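Local coordinates for TfuA domain-containing protein (Methanosarcina acetivorans, PDB 6XP8) that takes part in peptide backbone thioamidation, probably as a partner of a YcaO enzyme in installing the thioamide, at residues Ala3-His13 against Ala22-Leu33; Tyr41-Phe51 against Val70-Leu81. One frame throughout, in Å; residues are numbered along the deposited sequence.

Contact 1: Ala3-His13 against Ala22-Leu33; sequences AVIFTGNSISH and ANYQPPVRRFQL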
# COMPACT_ATOMS: atom_id res chain seq x y z
N ALA A 3 -12.48 11.53 -12.46
CA ALA A 3 -11.70 10.46 -11.83
C ALA A 3 -12.36 9.93 -10.56
O ALA A 3 -12.94 10.70 -9.79
CB ALA A 3 -10.29 10.92 -11.53
N VAL A 4 -12.24 8.62 -10.37
CA VAL A 4 -12.63 7.95 -9.13
C VAL A 4 -11.40 7.24 -8.54
O VAL A 4 -10.66 6.56 -9.27
CB VAL A 4 -13.87 7.02 -9.32
CG1 VAL A 4 -13.63 5.95 -10.38
CG2 VAL A 4 -14.32 6.41 -8.01
N ILE A 5 -11.16 7.43 -7.24
CA ILE A 5 -10.00 6.86 -6.55
C ILE A 5 -10.43 6.03 -5.35
O ILE A 5 -11.16 6.50 -4.48
CB ILE A 5 -9.00 7.95 -6.06
CG1 ILE A 5 -8.64 8.95 -7.16
CG2 ILE A 5 -7.76 7.33 -5.41
CD1 ILE A 5 -7.84 8.38 -8.31
N PHE A 6 -9.97 4.78 -5.31
CA PHE A 6 -10.26 3.88 -4.20
C PHE A 6 -9.08 3.89 -3.24
O PHE A 6 -8.01 3.35 -3.56
CB PHE A 6 -10.57 2.48 -4.71
CG PHE A 6 -11.75 2.42 -5.64
CD1 PHE A 6 -13.04 2.25 -5.14
CD2 PHE A 6 -11.57 2.56 -7.02
CE1 PHE A 6 -14.13 2.21 -5.99
CE2 PHE A 6 -12.67 2.53 -7.88
CZ PHE A 6 -13.95 2.35 -7.36
N THR A 7 -9.27 4.53 -2.08
CA THR A 7 -8.21 4.69 -1.07
C THR A 7 -8.80 4.89 0.33
O THR A 7 -9.99 4.63 0.54
CB THR A 7 -7.13 5.74 -1.50
OG1 THR A 7 -5.95 5.59 -0.70
CG2 THR A 7 -7.64 7.19 -1.41
N GLY A 8 -7.98 5.33 1.29
CA GLY A 8 -8.41 5.49 2.67
C GLY A 8 -7.42 4.92 3.66
O GLY A 8 -7.28 5.46 4.76
N ASN A 9 -6.74 3.84 3.26
CA ASN A 9 -5.74 3.16 4.09
C ASN A 9 -4.35 3.76 3.93
O ASN A 9 -3.76 4.26 4.89
CB ASN A 9 -5.69 1.65 3.79
CG ASN A 9 -7.05 0.96 3.87
OD1 ASN A 9 -7.98 1.41 4.57
ND2 ASN A 9 -7.17 -0.15 3.17
N SER A 10 -3.82 3.74 2.70
CA SER A 10 -2.45 4.19 2.41
C SER A 10 -2.33 5.71 2.51
O SER A 10 -1.26 6.25 2.85
CB SER A 10 -2.02 3.71 1.03
OG SER A 10 -2.03 2.29 0.98
N ILE A 11 -3.43 6.39 2.19
CA ILE A 11 -3.60 7.82 2.41
C ILE A 11 -5.09 8.04 2.70
O ILE A 11 -5.95 7.39 2.09
CB ILE A 11 -3.08 8.67 1.21
CG1 ILE A 11 -3.03 10.17 1.58
CG2 ILE A 11 -3.89 8.41 -0.07
CD1 ILE A 11 -2.14 11.02 0.69
N SER A 12 -5.39 8.92 3.64
CA SER A 12 -6.77 9.24 3.97
C SER A 12 -7.42 10.05 2.85
O SER A 12 -6.73 10.69 2.05
CB SER A 12 -6.84 10.00 5.30
OG SER A 12 -6.27 11.29 5.18
N HIS A 13 -8.75 10.00 2.80
CA HIS A 13 -9.53 10.81 1.86
C HIS A 13 -9.24 12.30 2.09
O HIS A 13 -9.08 13.05 1.14
CB HIS A 13 -11.03 10.53 2.01
CG HIS A 13 -11.46 9.20 1.48
ND1 HIS A 13 -12.78 8.91 1.20
CD2 HIS A 13 -10.76 8.08 1.17
CE1 HIS A 13 -12.87 7.67 0.75
NE2 HIS A 13 -11.66 7.15 0.72
N ALA A 22 -11.03 14.69 -6.66
CA ALA A 22 -11.57 13.53 -7.35
C ALA A 22 -12.70 12.95 -6.50
O ALA A 22 -12.95 13.40 -5.38
CB ALA A 22 -10.48 12.49 -7.57
N ASN A 23 -13.40 11.96 -7.06
CA ASN A 23 -14.34 11.17 -6.28
C ASN A 23 -13.57 10.11 -5.49
O ASN A 23 -13.13 9.10 -6.06
CB ASN A 23 -15.41 10.54 -7.18
CG ASN A 23 -16.46 9.75 -6.41
OD1 ASN A 23 -16.31 9.49 -5.21
ND2 ASN A 23 -17.53 9.38 -7.09
N TYR A 24 -13.42 10.34 -4.19
CA TYR A 24 -12.77 9.37 -3.31
C TYR A 24 -13.76 8.36 -2.75
O TYR A 24 -14.80 8.73 -2.20
CB TYR A 24 -11.96 10.06 -2.20
CG TYR A 24 -10.76 10.76 -2.79
CD1 TYR A 24 -9.60 10.04 -3.13
CD2 TYR A 24 -10.80 12.12 -3.07
CE1 TYR A 24 -8.51 10.67 -3.71
CE2 TYR A 24 -9.71 12.76 -3.65
CZ TYR A 24 -8.57 12.04 -3.96
OH TYR A 24 -7.48 12.65 -4.54
N GLN A 25 -13.42 7.10 -2.94
CA GLN A 25 -14.24 5.97 -2.52
C GLN A 25 -13.45 5.13 -1.52
O GLN A 25 -12.22 5.20 -1.51
CB GLN A 25 -14.65 5.12 -3.73
CG GLN A 25 -15.64 5.80 -4.68
CD GLN A 25 -16.99 6.10 -4.04
OE1 GLN A 25 -17.46 7.25 -4.08
NE2 GLN A 25 -17.62 5.10 -3.46
N PRO A 26 -14.14 4.33 -0.68
CA PRO A 26 -13.44 3.41 0.23
C PRO A 26 -12.59 2.37 -0.53
O PRO A 26 -12.73 2.25 -1.76
CB PRO A 26 -14.59 2.71 0.97
CG PRO A 26 -15.73 3.67 0.88
CD PRO A 26 -15.60 4.28 -0.47
N PRO A 27 -11.70 1.63 0.18
CA PRO A 27 -10.94 0.56 -0.48
C PRO A 27 -11.82 -0.31 -1.37
O PRO A 27 -12.93 -0.68 -0.97
CB PRO A 27 -10.39 -0.25 0.70
CG PRO A 27 -10.21 0.77 1.77
CD PRO A 27 -11.31 1.77 1.60
N VAL A 28 -11.35 -0.60 -2.58
CA VAL A 28 -12.16 -1.24 -3.62
C VAL A 28 -12.53 -2.69 -3.26
O VAL A 28 -11.73 -3.42 -2.67
CB VAL A 28 -11.52 -1.12 -5.03
CG1 VAL A 28 -10.24 -1.95 -5.16
CG2 VAL A 28 -12.52 -1.42 -6.15
N ARG A 29 -13.77 -3.06 -3.59
CA ARG A 29 -14.28 -4.42 -3.45
C ARG A 29 -14.81 -4.92 -4.78
O ARG A 29 -15.01 -4.14 -5.71
CB ARG A 29 -15.39 -4.50 -2.40
CG ARG A 29 -15.02 -3.97 -1.02
CD ARG A 29 -16.00 -4.44 0.04
NE ARG A 29 -17.34 -3.86 -0.11
CZ ARG A 29 -17.73 -2.68 0.37
NH1 ARG A 29 -16.89 -1.90 1.05
NH2 ARG A 29 -18.97 -2.27 0.18
N ARG A 30 -15.06 -6.23 -4.85
CA ARG A 30 -15.58 -6.90 -6.05
C ARG A 30 -16.87 -6.24 -6.57
O ARG A 30 -17.78 -5.91 -5.81
CB ARG A 30 -15.77 -8.40 -5.77
CG ARG A 30 -16.12 -9.25 -6.99
CD ARG A 30 -16.31 -10.71 -6.62
NE ARG A 30 -15.21 -11.54 -7.12
CZ ARG A 30 -14.07 -11.77 -6.48
NH1 ARG A 30 -13.84 -11.24 -5.29
NH2 ARG A 30 -13.14 -12.54 -7.04
N PHE A 31 -16.88 -6.03 -7.88
CA PHE A 31 -17.98 -5.41 -8.64
C PHE A 31 -18.38 -3.99 -8.22
O PHE A 31 -19.56 -3.62 -8.24
CB PHE A 31 -19.16 -6.38 -8.82
CG PHE A 31 -18.85 -7.51 -9.75
CD1 PHE A 31 -18.42 -7.26 -11.06
CD2 PHE A 31 -18.95 -8.84 -9.32
CE1 PHE A 31 -18.11 -8.31 -11.92
CE2 PHE A 31 -18.66 -9.89 -10.18
CZ PHE A 31 -18.24 -9.62 -11.48
N GLN A 32 -17.38 -3.20 -7.86
CA GLN A 32 -17.56 -1.78 -7.61
C GLN A 32 -17.14 -0.91 -8.80
O GLN A 32 -17.70 0.17 -9.00
CB GLN A 32 -16.84 -1.34 -6.34
CG GLN A 32 -17.46 -1.89 -5.07
CD GLN A 32 -16.85 -1.31 -3.81
OE1 GLN A 32 -15.66 -1.00 -3.76
NE2 GLN A 32 -17.67 -1.17 -2.78
N LEU A 33 -16.16 -1.39 -9.58
CA LEU A 33 -15.62 -0.62 -10.71
C LEU A 33 -16.63 -0.33 -11.81
O LEU A 33 -16.68 0.79 -12.32
CB LEU A 33 -14.40 -1.32 -11.34
CG LEU A 33 -13.07 -1.50 -10.60
CD1 LEU A 33 -12.00 -1.89 -11.61
CD2 LEU A 33 -12.62 -0.27 -9.83
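Strands 3-6 and 23-25 run parallel, their axes 4.7 Å apart at an angle of 24°, with Val4, Ile5 and Phe6 level with Asn23, Tyr24 and Gln25. Four backbone bonds alternate across them, from Asn23 N to Ala3 O through to Thr7 N to Gln25 O. The Phe6 ring makes the largest share of the contact. Its CG is turned anti to the carbonyl carbon (chi1 -60°), which lays the ring alongside Gln25 and brings Val28 CG2 over its centre, 3.8 Å from the centroid; Pro26 O meets its edge in plane 3.4 Å from CD1, and Leu33 CD2 comes obliquely to CE2 at 3.4 Å. With Ile5 and Tyr24 pointing the same way, Tyr24 CE1 lies 3.6 Å from Ile5 CB. At the start of helix 13-19, His13 lays one ring face on Tyr24 CB, while its NE2 donates to Thr7 O at 3.0 Å, from well above that carbonyl's plane, and only weakly to Gln25 O, so the imidazole sits by the C-terminal ends of both strands. This is a beta-alpha-beta unit built round helix 13-19, with 23-25 an edge strand within this chain. Tyr24 packs against helix 13-19 and Leu207 of helix 198-215, whereas Val4, Phe6, Val28 and Leu33 lean on strand 43-46.

Contact 2: Tyr41-Phe51 against Val70-Leu81; sequences YKVIGIIDGIF and VKVVGGASMGAL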
# COMPACT_ATOMS: atom_id res chain seq x y z
N TYR A 41 -17.09 7.66 -16.01
CA TYR A 41 -15.76 8.04 -15.49
C TYR A 41 -14.65 7.65 -16.46
O TYR A 41 -14.71 6.61 -17.12
CB TYR A 41 -15.51 7.45 -14.09
CG TYR A 41 -16.20 8.18 -12.95
CD1 TYR A 41 -17.57 8.01 -12.71
CD2 TYR A 41 -15.48 9.03 -12.10
CE1 TYR A 41 -18.21 8.68 -11.67
CE2 TYR A 41 -16.11 9.69 -11.05
CZ TYR A 41 -17.47 9.51 -10.84
OH TYR A 41 -18.11 10.16 -9.81
N LYS A 42 -13.63 8.51 -16.55
CA LYS A 42 -12.56 8.35 -17.55
C LYS A 42 -11.28 7.74 -17.01
O LYS A 42 -10.53 7.10 -17.75
CB LYS A 42 -12.27 9.67 -18.26
CG LYS A 42 -13.35 10.13 -19.24
CD LYS A 42 -13.46 9.22 -20.45
CE LYS A 42 -14.84 9.31 -21.09
NZ LYS A 42 -14.96 8.39 -22.26
N VAL A 43 -11.02 7.95 -15.71
CA VAL A 43 -9.83 7.39 -15.05
C VAL A 43 -10.24 6.78 -13.70
O VAL A 43 -10.98 7.40 -12.93
CB VAL A 43 -8.69 8.44 -14.85
CG1 VAL A 43 -7.46 7.79 -14.23
CG2 VAL A 43 -8.29 9.09 -16.17
N ILE A 44 -9.76 5.56 -13.46
CA ILE A 44 -9.87 4.90 -12.15
C ILE A 44 -8.47 4.79 -11.55
O ILE A 44 -7.55 4.29 -12.19
CB ILE A 44 -10.50 3.48 -12.25
CG1 ILE A 44 -11.93 3.55 -12.80
CG2 ILE A 44 -10.49 2.78 -10.88
CD1 ILE A 44 -12.48 2.23 -13.32
N GLY A 45 -8.32 5.26 -10.31
CA GLY A 45 -7.12 5.00 -9.52
C GLY A 45 -7.43 3.96 -8.46
O GLY A 45 -8.32 4.15 -7.63
N ILE A 46 -6.72 2.83 -8.53
CA ILE A 46 -6.83 1.80 -7.49
C ILE A 46 -5.60 1.93 -6.61
O ILE A 46 -4.48 1.70 -7.07
CB ILE A 46 -6.96 0.37 -8.06
CG1 ILE A 46 -8.17 0.24 -9.01
CG2 ILE A 46 -7.04 -0.64 -6.92
CD1 ILE A 46 -8.22 -1.06 -9.80
N ILE A 47 -5.81 2.34 -5.36
CA ILE A 47 -4.74 2.35 -4.36
C ILE A 47 -4.99 1.17 -3.41
O ILE A 47 -4.27 0.17 -3.46
CB ILE A 47 -4.61 3.71 -3.62
CG1 ILE A 47 -4.32 4.84 -4.63
CG2 ILE A 47 -3.53 3.64 -2.53
CD1 ILE A 47 -4.32 6.26 -4.08
N ASP A 48 -6.04 1.29 -2.60
CA ASP A 48 -6.38 0.30 -1.59
C ASP A 48 -7.57 -0.55 -2.01
O ASP A 48 -8.45 -0.09 -2.75
CB ASP A 48 -6.66 0.99 -0.25
CG ASP A 48 -5.48 1.81 0.24
OD1 ASP A 48 -4.35 1.28 0.22
OD2 ASP A 48 -5.68 2.98 0.63
N GLY A 49 -7.57 -1.79 -1.54
CA GLY A 49 -8.64 -2.73 -1.80
C GLY A 49 -8.62 -3.87 -0.81
O GLY A 49 -7.57 -4.19 -0.22
N ILE A 50 -9.79 -4.48 -0.62
CA ILE A 50 -9.91 -5.65 0.25
C ILE A 50 -9.18 -6.83 -0.40
O ILE A 50 -9.30 -7.04 -1.61
CB ILE A 50 -11.40 -5.96 0.58
CG1 ILE A 50 -11.91 -5.04 1.70
CG2 ILE A 50 -11.60 -7.39 1.06
CD1 ILE A 50 -12.24 -3.62 1.27
N PHE A 51 -8.42 -7.58 0.40
CA PHE A 51 -7.60 -8.70 -0.11
C PHE A 51 -8.28 -10.07 -0.07
O PHE A 51 -7.88 -10.97 -0.81
CB PHE A 51 -6.23 -8.75 0.58
CG PHE A 51 -5.35 -7.57 0.25
CD1 PHE A 51 -4.85 -7.40 -1.05
CD2 PHE A 51 -5.02 -6.63 1.23
CE1 PHE A 51 -4.05 -6.31 -1.36
CE2 PHE A 51 -4.21 -5.54 0.93
CZ PHE A 51 -3.73 -5.38 -0.37
N VAL A 70 -11.59 3.27 -20.27
CA VAL A 70 -11.25 3.86 -18.98
C VAL A 70 -9.79 3.52 -18.68
O VAL A 70 -9.37 2.37 -18.80
CB VAL A 70 -12.19 3.38 -17.84
CG1 VAL A 70 -11.95 4.17 -16.55
CG2 VAL A 70 -13.65 3.49 -18.25
N LYS A 71 -9.02 4.55 -18.32
CA LYS A 71 -7.63 4.37 -17.92
C LYS A 71 -7.63 3.89 -16.47
O LYS A 71 -8.38 4.40 -15.65
CB LYS A 71 -6.84 5.67 -18.08
CG LYS A 71 -6.96 6.28 -19.47
CD LYS A 71 -5.77 7.16 -19.81
CE LYS A 71 -5.77 7.54 -21.29
NZ LYS A 71 -5.60 6.37 -22.19
N VAL A 72 -6.81 2.88 -16.18
CA VAL A 72 -6.72 2.32 -14.82
C VAL A 72 -5.27 2.42 -14.35
O VAL A 72 -4.37 1.88 -14.98
CB VAL A 72 -7.26 0.86 -14.73
CG1 VAL A 72 -7.25 0.38 -13.28
CG2 VAL A 72 -8.67 0.76 -15.29
N VAL A 73 -5.09 3.12 -13.23
CA VAL A 73 -3.79 3.31 -12.59
C VAL A 73 -3.83 2.57 -11.26
O VAL A 73 -4.83 2.64 -10.54
CB VAL A 73 -3.47 4.81 -12.33
CG1 VAL A 73 -2.08 5.00 -11.71
CG2 VAL A 73 -3.58 5.61 -13.61
N GLY A 74 -2.75 1.85 -10.96
CA GLY A 74 -2.60 1.19 -9.66
C GLY A 74 -1.25 1.41 -9.03
O GLY A 74 -0.24 1.52 -9.72
N GLY A 75 -1.24 1.48 -7.70
CA GLY A 75 -0.01 1.50 -6.92
C GLY A 75 -0.26 1.37 -5.43
O GLY A 75 -1.43 1.31 -4.98
N ALA A 76 0.84 1.33 -4.67
CA ALA A 76 0.87 1.31 -3.19
C ALA A 76 0.46 -0.01 -2.52
O ALA A 76 1.22 -0.58 -1.73
CB ALA A 76 0.12 2.49 -2.58
N SER A 77 -0.74 -0.48 -2.85
CA SER A 77 -1.34 -1.60 -2.12
C SER A 77 -1.99 -2.58 -3.10
O SER A 77 -1.28 -3.17 -3.91
CB SER A 77 -2.34 -1.05 -1.10
OG SER A 77 -2.59 -2.00 -0.07
N MET A 78 -3.31 -2.76 -3.03
CA MET A 78 -4.02 -3.60 -4.01
C MET A 78 -3.75 -3.14 -5.45
O MET A 78 -3.62 -3.96 -6.36
CB MET A 78 -5.53 -3.70 -3.72
CG MET A 78 -6.33 -4.49 -4.75
SD MET A 78 -5.78 -6.20 -4.99
CE MET A 78 -6.87 -7.09 -3.88
N GLY A 79 -3.63 -1.82 -5.64
CA GLY A 79 -3.32 -1.28 -6.97
C GLY A 79 -1.95 -1.70 -7.48
O GLY A 79 -1.78 -1.93 -8.68
N ALA A 80 -0.98 -1.81 -6.58
CA ALA A 80 0.37 -2.27 -6.93
C ALA A 80 0.38 -3.74 -7.35
O ALA A 80 0.99 -4.10 -8.35
CB ALA A 80 1.33 -2.04 -5.78
N LEU A 81 -0.32 -4.57 -6.58
CA LEU A 81 -0.45 -6.00 -6.86
C LEU A 81 -1.15 -6.24 -8.20
O LEU A 81 -0.62 -6.96 -9.05
CB LEU A 81 -1.19 -6.71 -5.71
CG LEU A 81 -1.34 -8.24 -5.80
CD1 LEU A 81 0.01 -8.94 -5.79
CD2 LEU A 81 -2.21 -8.73 -4.65
O HOH W 1 -5.19 -2.43 -0.02
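Tyr41 and Lys42 meet Val70 through their carbonyls: Val70 CG2 lies 3.5 Å from Tyr41 O, and CG1 reaches Lys42 O, which also accepts from Lys71 N. Val43 pairs with Lys71, and the parallel pairing continues through Ile44 N to Lys71 O, Val73 N to Ile44 O and Ile46 N to Val73 O. Ile44 sets CG1 against Val70 CG1 at 3.8 Å; on the same face Ile46 CD1 touches Val72 CG1, and Ile62 and Ala65 of helix 59-67 cover this side. That helix makes the beta-alpha-beta crossover between the two strands, a unit of a parallel sheet of strand order 2-1-3-4-5, as in flavodoxin-like folds. Beyond Ile46, whose carbonyl takes a weak bond from Gly75 N, the partner changes from strand to helix: Ile47 O accepts Gly79 N at 3.0 Å, 39° out of its carbonyl plane. Asp48 OD1 lies 3.3 Å from Ser77 CB, its carboxylate bonded to Thr7, Asn9 and Ser10. Gly49 N donates to a water held also by Ser77 OG, which has Lys199 as a second partner. Phe51 receives Met78 in an oblique Met-aromatic contact, SD 5.1 Å from the ring centroid; bends at chi2 (58°) and chi3 (95°) bring CE to 3.5 Å from Phe51 CD1.

From the N terminus, contact 1 closes first, bringing strand 23-25 back beside strand 3-6 after helix 13-19. The chain then passes through helix 33-38 into strand 43-46, and contact 2 closes over helix 59-67. The two loops therefore follow in series, neither nested nor crossed. They share one sheet, because strand 43-46 lies on the other side of strand 3-6 from 23-25, and Val4 O probably accepts a hydrogen bond from Gly45 N. Past the strand ends the joint is polar: the loop after strand 3-6 and the loop after strand 43-46 meet through the Asp48 carboxylate. Together the contacts join four of the five strands, in the order 23-25, 3-6, 43-46, 71-74.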